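Local structure of N-isopropylammelide isopropylaminohydrolase (Burkholderia multivorans ATCC 17616, 6NBO) at residues L324-R328 against N329-R333. The protein is a zinc-bound member of the amidohydrolase family, whose catalytic domain has a TIM-barrel-type fold. Sequence-based numbering, arbitrary orientation.
Sequences LIAMR and NDFRR
N329 and F331 close the C-terminal end of helix 318-328 against I325 and A326 in a Schellman motif, a textbook way of ending a helix. The two signature bonds are present: F331 N donates to A326 O at 2.9 Å, and D330 N reaches M327 O at 3.0 Å. D330 is the C-prime residue, whose positive phi (62°) ends the helical path and lets the chain turn off it.

N329 adds a side-chain grip to this scheme. Its CB lies 3.5 Å from I325 O and also rests over one face of the F331 ring, offset toward the rim. With chi1 at -79°, CG stands beside the backbone N and turns the amide back over the last helical turn. From there ND2 donates to I325 O at 3.0 Å, nearly straight at 165°, with the acceptor close to the amide plane. Because N329 N donates to the same oxygen from the opposite face of its carbonyl plane, one helix-end carbonyl is held by two donors of one residue. The other amide atom, OD1, accepts from V289 N at helix 289-295, so both ends of the amide are engaged and its rotation is fixed.

Beyond the polar turn, the F331 ring packs on A336, L337 and A340 of helix 334-342 and on V289 and L290 of helix 289-295, joining the end of helix 318-328 to both. R328 instead sends its guanidinium group away to the carbonyls of P281 and V284. Back at the helix end, the F331 ring meets A326 obliquely, CD2 lying 3.7 Å from A326 CA and 3.9 Å from A326 CB.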
loop_
_atom_site.group_PDB
_atom_site.type_symbol
_atom_site.label_atom_id
_atom_site.label_comp_id
_atom_site.label_asym_id
_atom_site.label_seq_id
_atom_site.Cartn_x
_atom_site.Cartn_y
_atom_site.Cartn_z
ATOM N N LEU A 324 -14.350 0.283 1.715
ATOM C CA LEU A 324 -14.402 -0.316 3.048
ATOM C C LEU A 324 -13.861 0.642 4.107
ATOM O O LEU A 324 -14.375 0.693 5.234
ATOM C CB LEU A 324 -13.624 -1.626 3.062
ATOM C CG LEU A 324 -14.221 -2.765 2.236
ATOM C CD1 LEU A 324 -13.233 -3.923 2.191
ATOM C CD2 LEU A 324 -15.543 -3.222 2.845
ATOM N N ILE A 325 -12.833 1.412 3.759
ATOM C CA ILE A 325 -12.339 2.454 4.664
ATOM C C ILE A 325 -13.446 3.466 4.959
ATOM O O ILE A 325 -13.688 3.840 6.116
ATOM C CB ILE A 325 -11.087 3.120 4.058
ATOM C CG1 ILE A 325 -9.912 2.130 4.064
ATOM C CG2 ILE A 325 -10.714 4.397 4.816
ATOM C CD1 ILE A 325 -8.694 2.594 3.275
ATOM N N ALA A 326 -14.137 3.919 3.910
ATOM C CA ALA A 326 -15.232 4.867 4.078
ATOM C C ALA A 326 -16.318 4.298 4.986
ATOM O O ALA A 326 -16.787 4.969 5.917
ATOM C CB ALA A 326 -15.800 5.240 2.703
ATOM N N MET A 327 -16.716 3.046 4.746
ATOM C CA MET A 327 -17.723 2.412 5.595
ATOM C C MET A 327 -17.251 2.327 7.037
ATOM O O MET A 327 -17.999 2.645 7.970
ATOM C CB MET A 327 -18.044 1.003 5.071
ATOM C CG MET A 327 -18.761 0.968 3.741
ATOM S SD MET A 327 -18.878 -0.754 3.151
ATOM C CE MET A 327 -20.370 -0.666 2.176
ATOM N N ARG A 328 -16.010 1.886 7.239
ATOM C CA ARG A 328 -15.490 1.735 8.593
ATOM C C ARG A 328 -15.475 3.065 9.330
ATOM O O ARG A 328 -15.671 3.100 10.550
ATOM C CB ARG A 328 -14.086 1.129 8.551
ATOM C CG ARG A 328 -13.459 0.878 9.921
ATOM C CD ARG A 328 -14.223 -0.187 10.714
ATOM N NE ARG A 328 -13.657 -0.412 12.045
ATOM C CZ ARG A 328 -13.934 0.330 13.111
ATOM N NH1 ARG A 328 -14.776 1.354 13.005
ATOM N NH2 ARG A 328 -13.373 0.052 14.284
ATOM N N ASN A 329 -15.264 4.166 8.615
ATOM C CA ASN A 329 -15.223 5.488 9.221
ATOM C C ASN A 329 -16.576 6.188 9.194
ATOM O O ASN A 329 -16.651 7.375 9.531
ATOM C CB ASN A 329 -14.158 6.339 8.525
ATOM C CG ASN A 329 -12.754 6.015 9.006
ATOM O OD1 ASN A 329 -12.222 6.696 9.874
ATOM N ND2 ASN A 329 -12.151 4.960 8.454
ATOM N N ASP A 330 -17.641 5.471 8.817
ATOM C CA ASP A 330 -19.010 5.991 8.815
ATOM C C ASP A 330 -19.157 7.175 7.862
ATOM O O ASP A 330 -19.946 8.090 8.101
ATOM C CB ASP A 330 -19.461 6.376 10.233
ATOM C CG ASP A 330 -20.971 6.322 10.403
ATOM O OD1 ASP A 330 -21.661 5.784 9.513
ATOM O OD2 ASP A 330 -21.465 6.823 11.432
ATOM N N PHE A 331 -18.383 7.180 6.781
ATOM C CA PHE A 331 -18.501 8.240 5.786
ATOM C C PHE A 331 -19.811 8.099 5.015
ATOM O O PHE A 331 -20.211 6.994 4.644
ATOM C CB PHE A 331 -17.326 8.187 4.806
ATOM C CG PHE A 331 -15.994 8.620 5.389
ATOM C CD1 PHE A 331 -15.902 9.151 6.666
ATOM C CD2 PHE A 331 -14.837 8.508 4.630
ATOM C CE1 PHE A 331 -14.669 9.542 7.181
ATOM C CE2 PHE A 331 -13.602 8.903 5.130
ATOM C CZ PHE A 331 -13.523 9.427 6.415
ATOM N N ARG A 332 -20.485 9.228 4.769
ATOM C CA ARG A 332 -21.678 9.217 3.930
ATOM C C ARG A 332 -21.593 10.305 2.869
ATOM O O ARG A 332 -22.097 10.134 1.755
ATOM C CB ARG A 332 -22.953 9.415 4.757
ATOM C CG ARG A 332 -23.107 8.500 5.960
ATOM C CD ARG A 332 -23.868 7.218 5.634
ATOM N NE ARG A 332 -24.046 6.389 6.827
ATOM C CZ ARG A 332 -25.220 6.090 7.378
ATOM N NH1 ARG A 332 -26.348 6.531 6.839
ATOM N NH2 ARG A 332 -25.264 5.333 8.468
ATOM N N ARG A 333 -20.986 11.440 3.220
ATOM C CA ARG A 333 -20.926 12.578 2.312
ATOM C C ARG A 333 -20.004 12.277 1.136
ATOM O O ARG A 333 -19.017 11.546 1.266
ATOM C CB ARG A 333 -20.417 13.829 3.047
ATOM C CG ARG A 333 -21.247 14.269 4.259
ATOM C CD ARG A 333 -20.473 15.302 5.096
ATOM N NE ARG A 333 -19.924 16.339 4.230
ATOM C CZ ARG A 333 -20.503 17.513 4.006
ATOM N NH1 ARG A 333 -21.642 17.826 4.610
ATOM N NH2 ARG A 333 -19.935 18.377 3.176
#